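Local coordinates for protein reducing end xylose-releasing exo-oligoxylanase (Bacillus halodurans, PDB 1WU4) that hydrolyses xylooligosaccharides of three or more units, releasing xylose from the reducing end with inversion of anomeric configuration, at residues I48-E51 against G57-L60; M78-D83 against L137-H142; D83-F88 against F152-Q157; R90-T95 against E131-A136. The protein carries 1 engineered substitution. All coordinates share one frame; numbering follows the deposited sequence.

Contact 1: residues I48-E51 against G57-L60; sequences IYYE and GYLL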
loop_
_atom_site.group_PDB
_atom_site.type_symbol
_atom_site.label_atom_id
_atom_site.label_comp_id
_atom_site.label_asym_id
_atom_site.label_seq_id
_atom_site.Cartn_x
_atom_site.Cartn_y
_atom_site.Cartn_z
ATOM N N ILE A 48 3.971 10.276 12.969
ATOM C CA ILE A 48 4.148 10.659 11.574
ATOM C C ILE A 48 3.040 11.565 11.038
ATOM O O ILE A 48 3.144 12.083 9.927
ATOM C CB ILE A 48 4.245 9.411 10.673
ATOM C CG1 ILE A 48 2.967 8.578 10.805
ATOM C CG2 ILE A 48 5.461 8.584 11.074
ATOM C CD1 ILE A 48 2.944 7.334 9.935
ATOM N N TYR A 49 1.980 11.750 11.819
ATOM C CA TYR A 49 0.859 12.593 11.414
ATOM C C TYR A 49 0.920 13.942 12.121
ATOM O O TYR A 49 1.059 14.006 13.342
ATOM C CB TYR A 49 -0.466 11.894 11.742
ATOM C CG TYR A 49 -1.689 12.782 11.648
ATOM C CD1 TYR A 49 -2.113 13.303 10.424
ATOM C CD2 TYR A 49 -2.419 13.109 12.791
ATOM C CE1 TYR A 49 -3.234 14.127 10.343
ATOM C CE2 TYR A 49 -3.537 13.930 12.722
ATOM C CZ TYR A 49 -3.941 14.436 11.495
ATOM O OH TYR A 49 -5.051 15.247 11.425
ATOM N N TYR A 50 0.802 15.016 11.345
ATOM C CA TYR A 50 0.854 16.372 11.884
ATOM C C TYR A 50 -0.392 17.170 11.527
ATOM O O TYR A 50 -0.810 17.218 10.369
ATOM C CB TYR A 50 2.101 17.085 11.359
ATOM C CG TYR A 50 3.384 16.452 11.841
ATOM C CD1 TYR A 50 3.979 16.857 13.036
ATOM C CD2 TYR A 50 3.982 15.417 11.127
ATOM C CE1 TYR A 50 5.138 16.244 13.506
ATOM C CE2 TYR A 50 5.135 14.796 11.588
ATOM C CZ TYR A 50 5.709 15.213 12.778
ATOM O OH TYR A 50 6.849 14.597 13.238
ATOM N N GLU A 51 -0.980 17.800 12.534
ATOM C CA GLU A 51 -2.182 18.592 12.341
ATOM C C GLU A 51 -1.831 20.063 12.139
ATOM O O GLU A 51 -0.973 20.608 12.834
ATOM C CB GLU A 51 -3.098 18.426 13.554
ATOM C CG GLU A 51 -4.556 18.220 13.205
ATOM C CD GLU A 51 -5.303 17.459 14.283
ATOM O OE1 GLU A 51 -5.370 17.957 15.426
ATOM O OE2 GLU A 51 -5.818 16.359 13.985
ATOM N N GLY A 57 -3.887 18.700 7.656
ATOM C CA GLY A 57 -3.037 17.720 8.301
ATOM C C GLY A 57 -2.270 16.938 7.255
ATOM O O GLY A 57 -2.669 16.906 6.090
ATOM N N TYR A 58 -1.169 16.313 7.654
ATOM C CA TYR A 58 -0.377 15.541 6.710
ATOM C C TYR A 58 0.512 14.515 7.386
ATOM O O TYR A 58 0.757 14.583 8.590
ATOM C CB TYR A 58 0.492 16.482 5.861
ATOM C CG TYR A 58 1.471 17.335 6.651
ATOM C CD1 TYR A 58 2.618 16.780 7.221
ATOM C CD2 TYR A 58 1.250 18.703 6.825
ATOM C CE1 TYR A 58 3.522 17.565 7.942
ATOM C CE2 TYR A 58 2.145 19.495 7.546
ATOM C CZ TYR A 58 3.277 18.920 8.099
ATOM O OH TYR A 58 4.166 19.699 8.807
ATOM N N LEU A 59 0.961 13.537 6.607
ATOM C CA LEU A 59 1.886 12.540 7.117
ATOM C C LEU A 59 3.227 12.985 6.576
ATOM O O LEU A 59 3.373 13.252 5.381
ATOM C CB LEU A 59 1.554 11.131 6.617
ATOM C CG LEU A 59 0.652 10.335 7.561
ATOM C CD1 LEU A 59 -0.763 10.878 7.482
ATOM C CD2 LEU A 59 0.678 8.857 7.193
ATOM N N LEU A 60 4.205 13.085 7.463
ATOM C CA LEU A 60 5.525 13.536 7.071
ATOM C C LEU A 60 6.511 12.402 6.877
ATOM O O LEU A 60 6.638 11.529 7.738
ATOM C CB LEU A 60 6.071 14.493 8.134
ATOM C CG LEU A 60 7.468 15.074 7.913
ATOM C CD1 LEU A 60 7.429 16.092 6.781
ATOM C CD2 LEU A 60 7.955 15.731 9.198
#
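Tyr50 lays its CB over one face of the Tyr58 ring, a CH-pi contact in which CB lies 3.7 Å from Tyr58 CE1. The planes of the two rings are 34° apart. Tyr58 turns inward because its CG takes the position between the backbone N and the carbonyl carbon (chi1 60°), which swings the ring across the strand toward Tyr50. Farther along, Tyr50 CE2 touches Leu60 CB at 3.6 Å. Tyr50 and Tyr58 pair in a beta hairpin of strands 49-52 and 56-59, whose ladder joins Tyr50 N to Tyr58 O at 2.8 Å and Tyr58 N to Tyr50 O at 2.9 Å; Leu60 N extends it to Ile48 O, also 2.9 Å. On the opposite face, Tyr49 CD1 packs on Leu59 CD1 at 4.0 Å, the two side chains crossing at about a right angle. Tyr49 OH donates to Glu51 OE2 at 2.9 Å. An alanine here lacks ring and hydroxyl and is likely to leave Leu59 CD1 without its aromatic neighbour and Glu51 without that donor. Gly57 sits where a beta carbon would collide with Tyr49 CE1. Tyr49 and Leu59 also touch helix 85-99.

Contact 2: residues M78-D83 against L137-H142; sequences MAVQMD and LFFASH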
loop_
_atom_site.group_PDB
_atom_site.type_symbol
_atom_site.label_atom_id
_atom_site.label_comp_id
_atom_site.label_asym_id
_atom_site.label_seq_id
_atom_site.Cartn_x
_atom_site.Cartn_y
_atom_site.Cartn_z
ATOM N N MET A 78 -5.612 4.591 6.552
ATOM C CA MET A 78 -5.535 4.289 7.977
ATOM C C MET A 78 -6.680 4.965 8.727
ATOM O O MET A 78 -7.347 4.345 9.561
ATOM C CB MET A 78 -4.198 4.772 8.544
ATOM C CG MET A 78 -2.991 4.045 7.970
ATOM S SD MET A 78 -1.445 4.931 8.260
ATOM C CE MET A 78 -0.249 3.770 7.572
ATOM N N ALA A 79 -6.904 6.242 8.429
ATOM C CA ALA A 79 -7.961 7.000 9.086
ATOM C C ALA A 79 -9.354 6.419 8.866
ATOM O O ALA A 79 -10.142 6.327 9.808
ATOM C CB ALA A 79 -7.922 8.456 8.634
ATOM N N VAL A 80 -9.673 6.024 7.637
ATOM C CA VAL A 80 -10.998 5.467 7.401
ATOM C C VAL A 80 -11.136 4.097 8.071
ATOM O O VAL A 80 -12.209 3.759 8.562
ATOM C CB VAL A 80 -11.338 5.392 5.883
ATOM C CG1 VAL A 80 -10.442 4.395 5.170
ATOM C CG2 VAL A 80 -12.809 5.045 5.706
ATOM N N GLN A 81 -10.055 3.321 8.116
ATOM C CA GLN A 81 -10.108 2.020 8.782
ATOM C C GLN A 81 -10.352 2.221 10.281
ATOM O O GLN A 81 -10.996 1.398 10.933
ATOM C CB GLN A 81 -8.798 1.247 8.591
ATOM C CG GLN A 81 -8.549 0.719 7.181
ATOM C CD GLN A 81 -9.631 -0.234 6.708
ATOM O OE1 GLN A 81 -10.294 -0.891 7.514
ATOM N NE2 GLN A 81 -9.804 -0.327 5.394
ATOM N N MET A 82 -9.839 3.328 10.816
ATOM C CA MET A 82 -9.978 3.644 12.237
ATOM C C MET A 82 -11.212 4.487 12.555
ATOM O O MET A 82 -11.426 4.884 13.703
ATOM C CB MET A 82 -8.727 4.376 12.734
ATOM C CG MET A 82 -7.451 3.549 12.693
ATOM S SD MET A 82 -7.510 2.111 13.777
ATOM C CE MET A 82 -7.455 2.898 15.375
ATOM N N ASP A 83 -12.020 4.759 11.537
ATOM C CA ASP A 83 -13.230 5.555 11.703
ATOM C C ASP A 83 -12.921 6.942 12.262
ATOM O O ASP A 83 -13.557 7.400 13.210
ATOM C CB ASP A 83 -14.226 4.824 12.615
ATOM C CG ASP A 83 -15.623 5.411 12.542
ATOM O OD1 ASP A 83 -16.000 5.910 11.461
ATOM O OD2 ASP A 83 -16.352 5.358 13.556
ATOM N N LEU A 137 -11.067 6.814 -0.557
ATOM C CA LEU A 137 -12.211 7.686 -0.804
ATOM C C LEU A 137 -13.504 6.877 -0.934
ATOM O O LEU A 137 -14.549 7.301 -0.437
ATOM C CB LEU A 137 -11.972 8.528 -2.060
ATOM C CG LEU A 137 -10.947 9.656 -1.897
ATOM C CD1 LEU A 137 -10.510 10.157 -3.260
ATOM C CD2 LEU A 137 -11.548 10.791 -1.078
ATOM N N PHE A 138 -13.454 5.721 -1.598
ATOM C CA PHE A 138 -14.655 4.893 -1.709
ATOM C C PHE A 138 -15.057 4.443 -0.305
ATOM O O PHE A 138 -16.234 4.465 0.048
ATOM C CB PHE A 138 -14.418 3.647 -2.577
ATOM C CG PHE A 138 -14.502 3.898 -4.061
ATOM C CD1 PHE A 138 -15.627 4.502 -4.624
ATOM C CD2 PHE A 138 -13.472 3.493 -4.903
ATOM C CE1 PHE A 138 -15.718 4.696 -6.003
ATOM C CE2 PHE A 138 -13.555 3.683 -6.282
ATOM C CZ PHE A 138 -14.680 4.286 -6.832
ATOM N N PHE A 139 -14.078 4.026 0.496
ATOM C CA PHE A 139 -14.371 3.588 1.857
ATOM C C PHE A 139 -14.962 4.732 2.683
ATOM O O PHE A 139 -15.896 4.524 3.460
ATOM C CB PHE A 139 -13.110 3.053 2.549
ATOM C CG PHE A 139 -12.651 1.700 2.050
ATOM C CD1 PHE A 139 -13.456 0.915 1.228
ATOM C CD2 PHE A 139 -11.415 1.200 2.444
ATOM C CE1 PHE A 139 -13.029 -0.353 0.810
ATOM C CE2 PHE A 139 -10.981 -0.061 2.034
ATOM C CZ PHE A 139 -11.790 -0.839 1.217
ATOM N N ALA A 140 -14.424 5.938 2.512
ATOM C CA ALA A 140 -14.923 7.100 3.240
ATOM C C ALA A 140 -16.385 7.349 2.869
ATOM O O ALA A 140 -17.227 7.602 3.730
ATOM C CB ALA A 140 -14.082 8.326 2.905
ATOM N N SER A 141 -16.683 7.283 1.577
ATOM C CA SER A 141 -18.046 7.488 1.108
ATOM C C SER A 141 -18.988 6.472 1.743
ATOM O O SER A 141 -20.086 6.812 2.185
ATOM C CB SER A 141 -18.104 7.348 -0.414
ATOM O OG SER A 141 -19.438 7.467 -0.887
ATOM N N HIS A 142 -18.549 5.220 1.788
ATOM C CA HIS A 142 -19.365 4.149 2.338
ATOM C C HIS A 142 -19.571 4.219 3.849
ATOM O O HIS A 142 -20.648 3.886 4.346
ATOM C CB HIS A 142 -18.763 2.804 1.930
ATOM C CG HIS A 142 -18.643 2.637 0.447
ATOM N ND1 HIS A 142 -17.888 1.643 -0.138
ATOM C CD2 HIS A 142 -19.173 3.355 -0.572
ATOM C CE1 HIS A 142 -17.953 1.759 -1.452
ATOM N NE2 HIS A 142 -18.726 2.791 -1.742
#
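Val80 CG1 lies at the edge of the Phe139 ring, near its plane; Gln81 NE2 comes 3.6 Å from Phe139 CE2. The Gln81 amide stands almost perpendicular to the ring, the planes 89° apart, and Trp379 makes an edge-to-face pair with Phe139 from outside the two segments. The rest of the packing is aliphatic. With Val80 CG1 set between the backbone N and the carbonyl carbon (chi1 66°), the other methyl, CG2, is carried toward helix 127-144, where it rests 3.7 Å from Phe139 CB and equally 3.7 Å from Ala140 N. The small Ala140 lets the backbones draw close, with Val80 CA and Ala140 CA 5.9 Å apart. Gln81 reaches the ring by bending at chi2 (-60°). Its amide is bound to the C-terminal tail, NE2 to Lys377 O and OE1 to Trp379 NE1, which fixes the amide plane beside the ring. The contact thus joins the last turn of helix 69-81 to the C-terminal part of helix 127-144, neighbours in the (alpha/alpha)6 barrel. With no hydrogen bond across it, its chemistry is that of van der Waals packing, and the Gln81 amide, buried at its margin, is satisfied by the C-terminal tail.

Contact 3: residues D83-F88 against F152-Q157; sequences DRKDIF and FNYSEQ
In the (alpha/alpha)6 barrel, the first turns of helices 85-99 and 154-167 meet here through Lys85 and Phe88 on one side and Tyr154 on the other. Phe88 and Tyr154 form an offset edge-to-face pair: the edge of Phe88 points toward the face of Tyr154, the planes stand 89° apart, and Phe88 CE2 comes within 3.7 Å of Tyr154 CE1. The two side chains run antiparallel past one another. The second element is polar. Lys85 stays extended until its last bond, where it bends (chi4 -62°) and brings NZ to Tyr154 OH at 3.0 Å, with CE lying at the ring edge near its plane. Asp89 completes the group: its OD1 forms a salt bridge with Lys85 NZ and its OD2 a hydrogen bond with Tyr154 OH, so the phenol is gripped at its far end by two partners. The carbonyl oxygen of Phe152 lies over the centre of one Tyr154 face. A phenylalanine in place of Tyr154 would keep the ring beside Phe88 but would probably leave Lys85 and Asp89 without the hydroxyl between them. Ala140 of helix 127-144 touches both aromatic rings, and Ala79 and Val80 of helix 69-81 touch Phe88. Offset edge-to-face aromatic pairing backed by a peripheral charged cluster here joins two helix N termini of an alpha-helical toroid, the scaffold of glycoside hydrolase family 8.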
loop_
_atom_site.group_PDB
_atom_site.type_symbol
_atom_site.label_atom_id
_atom_site.label_comp_id
_atom_site.label_asym_id
_atom_site.label_seq_id
_atom_site.Cartn_x
_atom_site.Cartn_y
_atom_site.Cartn_z
ATOM N N ASP A 83 -12.020 4.759 11.537
ATOM C CA ASP A 83 -13.230 5.555 11.703
ATOM C C ASP A 83 -12.921 6.942 12.262
ATOM O O ASP A 83 -13.557 7.400 13.210
ATOM C CB ASP A 83 -14.226 4.824 12.615
ATOM C CG ASP A 83 -15.623 5.411 12.542
ATOM O OD1 ASP A 83 -16.000 5.910 11.461
ATOM O OD2 ASP A 83 -16.352 5.358 13.556
ATOM N N ARG A 84 -11.933 7.599 11.665
ATOM C CA ARG A 84 -11.543 8.941 12.079
ATOM C C ARG A 84 -11.687 9.903 10.902
ATOM O O ARG A 84 -10.717 10.230 10.222
ATOM C CB ARG A 84 -10.102 8.937 12.603
ATOM C CG ARG A 84 -9.940 8.267 13.970
ATOM C CD ARG A 84 -10.723 9.015 15.048
ATOM N NE ARG A 84 -10.223 10.375 15.246
ATOM C CZ ARG A 84 -9.135 10.680 15.948
ATOM N NH1 ARG A 84 -8.423 9.723 16.531
ATOM N NH2 ARG A 84 -8.754 11.944 16.061
ATOM N N LYS A 85 -12.919 10.351 10.671
ATOM C CA LYS A 85 -13.234 11.266 9.580
ATOM C C LYS A 85 -12.521 12.609 9.724
ATOM O O LYS A 85 -12.168 13.242 8.729
ATOM C CB LYS A 85 -14.747 11.489 9.521
ATOM C CG LYS A 85 -15.233 12.281 8.314
ATOM C CD LYS A 85 -16.756 12.381 8.317
ATOM C CE LYS A 85 -17.289 12.999 7.035
ATOM N NZ LYS A 85 -16.805 14.394 6.842
ATOM N N ASP A 86 -12.308 13.043 10.962
ATOM C CA ASP A 86 -11.631 14.311 11.197
ATOM C C ASP A 86 -10.212 14.276 10.628
ATOM O O ASP A 86 -9.781 15.211 9.955
ATOM C CB ASP A 86 -11.618 14.636 12.698
ATOM C CG ASP A 86 -10.917 13.575 13.532
ATOM O OD1 ASP A 86 -11.133 12.367 13.292
ATOM O OD2 ASP A 86 -10.157 13.955 14.447
ATOM N N ILE A 87 -9.496 13.187 10.886
ATOM C CA ILE A 87 -8.134 13.034 10.385
ATOM C C ILE A 87 -8.149 12.827 8.870
ATOM O O ILE A 87 -7.350 13.420 8.144
ATOM C CB ILE A 87 -7.434 11.843 11.078
ATOM C CG1 ILE A 87 -7.252 12.158 12.566
ATOM C CG2 ILE A 87 -6.096 11.553 10.420
ATOM C CD1 ILE A 87 -6.649 11.030 13.375
ATOM N N PHE A 88 -9.067 11.990 8.400
ATOM C CA PHE A 88 -9.196 11.713 6.974
ATOM C C PHE A 88 -9.357 13.011 6.188
ATOM O O PHE A 88 -8.639 13.257 5.221
ATOM C CB PHE A 88 -10.417 10.824 6.726
ATOM C CG PHE A 88 -10.558 10.361 5.303
ATOM C CD1 PHE A 88 -10.136 9.087 4.928
ATOM C CD2 PHE A 88 -11.115 11.193 4.336
ATOM C CE1 PHE A 88 -10.271 8.647 3.612
ATOM C CE2 PHE A 88 -11.253 10.763 3.015
ATOM C CZ PHE A 88 -10.830 9.485 2.653
ATOM N N PHE A 152 -15.009 17.058 -0.485
ATOM C CA PHE A 152 -15.473 16.003 0.402
ATOM C C PHE A 152 -16.581 15.116 -0.156
ATOM O O PHE A 152 -17.186 14.331 0.574
ATOM C CB PHE A 152 -15.856 16.621 1.746
ATOM C CG PHE A 152 -14.723 17.367 2.391
ATOM C CD1 PHE A 152 -13.612 16.684 2.879
ATOM C CD2 PHE A 152 -14.734 18.756 2.452
ATOM C CE1 PHE A 152 -12.527 17.375 3.413
ATOM C CE2 PHE A 152 -13.653 19.458 2.985
ATOM C CZ PHE A 152 -12.548 18.767 3.466
ATOM N N ASN A 153 -16.836 15.242 -1.457
ATOM C CA ASN A 153 -17.821 14.401 -2.132
ATOM C C ASN A 153 -16.987 13.198 -2.580
ATOM O O ASN A 153 -16.708 12.994 -3.765
ATOM C CB ASN A 153 -18.453 15.154 -3.317
ATOM C CG ASN A 153 -17.427 15.791 -4.240
ATOM O OD1 ASN A 153 -16.376 16.262 -3.804
ATOM N ND2 ASN A 153 -17.746 15.833 -5.530
ATOM N N TYR A 154 -16.591 12.418 -1.576
ATOM C CA TYR A 154 -15.720 11.251 -1.720
ATOM C C TYR A 154 -15.864 10.334 -2.930
ATOM O O TYR A 154 -14.913 10.179 -3.697
ATOM C CB TYR A 154 -15.795 10.387 -0.459
ATOM C CG TYR A 154 -15.662 11.143 0.844
ATOM C CD1 TYR A 154 -14.529 11.909 1.130
ATOM C CD2 TYR A 154 -16.668 11.073 1.804
ATOM C CE1 TYR A 154 -14.407 12.589 2.349
ATOM C CE2 TYR A 154 -16.559 11.744 3.018
ATOM C CZ TYR A 154 -15.429 12.497 3.285
ATOM O OH TYR A 154 -15.329 13.149 4.494
ATOM N N SER A 155 -17.028 9.714 -3.099
ATOM C CA SER A 155 -17.208 8.783 -4.211
ATOM C C SER A 155 -17.029 9.422 -5.584
ATOM O O SER A 155 -16.513 8.781 -6.501
ATOM C CB SER A 155 -18.573 8.091 -4.128
ATOM O OG SER A 155 -19.628 8.974 -4.453
ATOM N N GLU A 156 -17.448 10.677 -5.735
ATOM C CA GLU A 156 -17.291 11.360 -7.015
ATOM C C GLU A 156 -15.811 11.618 -7.274
ATOM O O GLU A 156 -15.340 11.526 -8.408
ATOM C CB GLU A 156 -18.042 12.692 -7.026
ATOM C CG GLU A 156 -19.540 12.571 -6.852
ATOM C CD GLU A 156 -20.237 13.891 -7.075
ATOM O OE1 GLU A 156 -20.410 14.274 -8.250
ATOM O OE2 GLU A 156 -20.594 14.549 -6.076
ATOM N N GLN A 157 -15.081 11.951 -6.214
ATOM C CA GLN A 157 -13.652 12.208 -6.330
ATOM C C GLN A 157 -12.940 10.925 -6.757
ATOM O O GLN A 157 -12.069 10.948 -7.626
ATOM C CB GLN A 157 -13.092 12.686 -4.987
ATOM C CG GLN A 157 -13.590 14.057 -4.528
ATOM C CD GLN A 157 -13.155 15.183 -5.448
ATOM O OE1 GLN A 157 -12.076 15.138 -6.037
ATOM N NE2 GLN A 157 -13.988 16.214 -5.558
#

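Contact 4: residues R90-T95 against E131-A136; sequences RIWNWT and EYFALA
Phe133 carries the whole of the contact on its side, projecting from helix 127-144 against Trp92 and Thr95, one helical turn apart on helix 85-99. The aromatic part is loose: the six-membered ring of Trp92 and the ring of Phe133 have planes 52° apart, and their nearest atoms, Trp92 CZ3 and Phe133 CD1, are 4.3 Å apart. The indole is held from elsewhere, since Trp92 NE1 is hydrogen-bonded to Pro151 O. Closer is the aliphatic contact, where the Thr95 methyl faces the oncoming Phe133 ring and Thr95 CG2 lies 3.5 Å from Phe133 CZ and 3.8 Å from Phe133 CE1. Both helices belong to the (alpha/alpha)6 barrel of glycoside hydrolase family 8, and Phe133 is buried, its side chain about 8 Å from that of Glu70, by similarity the proton donor. Ser73 of helix 69-81 and Phe110 of a loop also touch the Phe133 ring.

The buried Thr95 hydroxyl is satisfied within its own helix. Thr95 OG1 stands beside its own backbone N (chi1 -60°) and turns back to donate to Ile91 O at 2.8 Å, a bond that leaves CG2 directed at Phe133. The hydroxyl comes in above the carbonyl plane, 41° out of it, and Ile91 O also accepts the ordinary helical bond from Thr95 N at 2.9 Å.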
loop_
_atom_site.group_PDB
_atom_site.type_symbol
_atom_site.label_atom_id
_atom_site.label_comp_id
_atom_site.label_asym_id
_atom_site.label_seq_id
_atom_site.Cartn_x
_atom_site.Cartn_y
_atom_site.Cartn_z
ATOM N N ARG A 90 -8.720 16.128 7.118
ATOM C CA ARG A 90 -7.580 17.029 7.239
ATOM C C ARG A 90 -6.518 16.664 6.200
ATOM O O ARG A 90 -5.960 17.535 5.532
ATOM C CB ARG A 90 -6.978 16.949 8.645
ATOM C CG ARG A 90 -7.720 17.764 9.704
ATOM C CD ARG A 90 -7.139 17.494 11.087
ATOM N NE ARG A 90 -7.762 18.294 12.141
ATOM C CZ ARG A 90 -7.445 19.556 12.414
ATOM N NH1 ARG A 90 -6.507 20.179 11.713
ATOM N NH2 ARG A 90 -8.064 20.195 13.399
ATOM N N ILE A 91 -6.253 15.368 6.057
ATOM C CA ILE A 91 -5.256 14.888 5.105
ATOM C C ILE A 91 -5.704 15.088 3.655
ATOM O O ILE A 91 -4.939 15.576 2.821
ATOM C CB ILE A 91 -4.956 13.386 5.335
ATOM C CG1 ILE A 91 -4.329 13.186 6.719
ATOM C CG2 ILE A 91 -4.025 12.864 4.246
ATOM C CD1 ILE A 91 -4.171 11.728 7.118
ATOM N N TRP A 92 -6.941 14.707 3.357
ATOM C CA TRP A 92 -7.471 14.845 2.005
ATOM C C TRP A 92 -7.523 16.320 1.600
ATOM O O TRP A 92 -7.237 16.669 0.456
ATOM C CB TRP A 92 -8.864 14.213 1.938
ATOM C CG TRP A 92 -9.550 14.315 0.606
ATOM C CD1 TRP A 92 -10.833 14.723 0.387
ATOM C CD2 TRP A 92 -9.012 13.976 -0.684
ATOM N NE1 TRP A 92 -11.131 14.658 -0.952
ATOM C CE2 TRP A 92 -10.034 14.203 -1.633
ATOM C CE3 TRP A 92 -7.770 13.500 -1.130
ATOM C CZ2 TRP A 92 -9.855 13.973 -3.002
ATOM C CZ3 TRP A 92 -7.593 13.270 -2.496
ATOM C CH2 TRP A 92 -8.633 13.509 -3.413
ATOM N N ASN A 93 -7.876 17.186 2.545
ATOM C CA ASN A 93 -7.943 18.613 2.265
ATOM C C ASN A 93 -6.554 19.144 1.894
ATOM O O ASN A 93 -6.407 19.893 0.928
ATOM C CB ASN A 93 -8.501 19.360 3.481
ATOM C CG ASN A 93 -8.819 20.811 3.178
ATOM O OD1 ASN A 93 -9.364 21.132 2.120
ATOM N ND2 ASN A 93 -8.493 21.697 4.114
ATOM N N TRP A 94 -5.537 18.744 2.654
ATOM C CA TRP A 94 -4.167 19.180 2.386
ATOM C C TRP A 94 -3.745 18.670 1.010
ATOM O O TRP A 94 -3.116 19.384 0.229
ATOM C CB TRP A 94 -3.216 18.615 3.445
ATOM C CG TRP A 94 -1.899 19.344 3.580
ATOM C CD1 TRP A 94 -1.590 20.306 4.503
ATOM C CD2 TRP A 94 -0.707 19.140 2.804
ATOM N NE1 TRP A 94 -0.284 20.704 4.356
ATOM C CE2 TRP A 94 0.282 20.008 3.322
ATOM C CE3 TRP A 94 -0.377 18.307 1.723
ATOM C CZ2 TRP A 94 1.579 20.067 2.799
ATOM C CZ3 TRP A 94 0.916 18.367 1.202
ATOM C CH2 TRP A 94 1.878 19.243 1.744
ATOM N N THR A 95 -4.095 17.418 0.731
ATOM C CA THR A 95 -3.767 16.777 -0.534
ATOM C C THR A 95 -4.346 17.529 -1.730
ATOM O O THR A 95 -3.639 17.818 -2.696
ATOM C CB THR A 95 -4.289 15.326 -0.548
ATOM O OG1 THR A 95 -3.678 14.593 0.519
ATOM C CG2 THR A 95 -3.964 14.650 -1.872
ATOM N N GLU A 131 -3.928 5.053 -6.437
ATOM C CA GLU A 131 -4.800 3.917 -6.177
ATOM C C GLU A 131 -5.245 3.827 -4.720
ATOM O O GLU A 131 -6.370 3.414 -4.445
ATOM C CB GLU A 131 -4.156 2.606 -6.649
ATOM C CG GLU A 131 -2.834 2.250 -6.011
ATOM C CD GLU A 131 -2.185 1.039 -6.664
ATOM O OE1 GLU A 131 -2.891 0.277 -7.358
ATOM O OE2 GLU A 131 -0.967 0.845 -6.474
ATOM N N TYR A 132 -4.382 4.220 -3.783
ATOM C CA TYR A 132 -4.778 4.209 -2.377
ATOM C C TYR A 132 -5.771 5.351 -2.131
ATOM O O TYR A 132 -6.728 5.182 -1.378
ATOM C CB TYR A 132 -3.563 4.353 -1.453
ATOM C CG TYR A 132 -3.042 3.036 -0.910
ATOM C CD1 TYR A 132 -3.473 2.548 0.323
ATOM C CD2 TYR A 132 -2.124 2.274 -1.635
ATOM C CE1 TYR A 132 -2.997 1.330 0.824
ATOM C CE2 TYR A 132 -1.648 1.060 -1.147
ATOM C CZ TYR A 132 -2.088 0.597 0.081
ATOM O OH TYR A 132 -1.620 -0.603 0.567
ATOM N N PHE A 133 -5.556 6.507 -2.764
ATOM C CA PHE A 133 -6.493 7.624 -2.601
ATOM C C PHE A 133 -7.888 7.166 -3.022
ATOM O O PHE A 133 -8.868 7.362 -2.305
ATOM C CB PHE A 133 -6.118 8.828 -3.485
ATOM C CG PHE A 133 -4.977 9.665 -2.965
ATOM C CD1 PHE A 133 -4.916 10.051 -1.631
ATOM C CD2 PHE A 133 -3.988 10.110 -3.835
ATOM C CE1 PHE A 133 -3.880 10.872 -1.171
ATOM C CE2 PHE A 133 -2.953 10.930 -3.387
ATOM C CZ PHE A 133 -2.899 11.309 -2.054
ATOM N N ALA A 134 -7.968 6.555 -4.201
ATOM C CA ALA A 134 -9.243 6.099 -4.734
ATOM C C ALA A 134 -9.978 5.131 -3.819
ATOM O O ALA A 134 -11.157 5.332 -3.529
ATOM C CB ALA A 134 -9.040 5.473 -6.110
ATOM N N LEU A 135 -9.304 4.083 -3.348
ATOM C CA LEU A 135 -10.005 3.145 -2.483
ATOM C C LEU A 135 -10.362 3.770 -1.138
ATOM O O LEU A 135 -11.452 3.532 -0.616
ATOM C CB LEU A 135 -9.197 1.857 -2.268
ATOM C CG LEU A 135 -10.026 0.746 -1.599
ATOM C CD1 LEU A 135 -11.241 0.413 -2.459
ATOM C CD2 LEU A 135 -9.177 -0.496 -1.398
ATOM N N ALA A 136 -9.458 4.573 -0.581
ATOM C CA ALA A 136 -9.723 5.225 0.699
ATOM C C ALA A 136 -10.955 6.121 0.572
ATOM O O ALA A 136 -11.788 6.179 1.479
ATOM C CB ALA A 136 -8.516 6.044 1.140
#

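In the fold
From the N terminus, contact 1 closes first, a short hairpin complete before any other contact opens. The chain then runs through helix 69-81, which opens contact 2 at its end, turns at Asp83, shared with contact 3, and enters helix 85-99, whose start belongs to contact 3 and whose middle belongs to contact 4. Helix 127-144 closes contact 4 and then contact 2, and helix 154-167 closes contact 3. Contact 4 is nested inside the loops of both contacts 2 and 3, while contacts 2 and 3 cross. Together contacts 2 to 4 tie four successive barrel helices, and contact 1 joins them where Tyr49 meets Ile87 and Tyr58 meets Trp94.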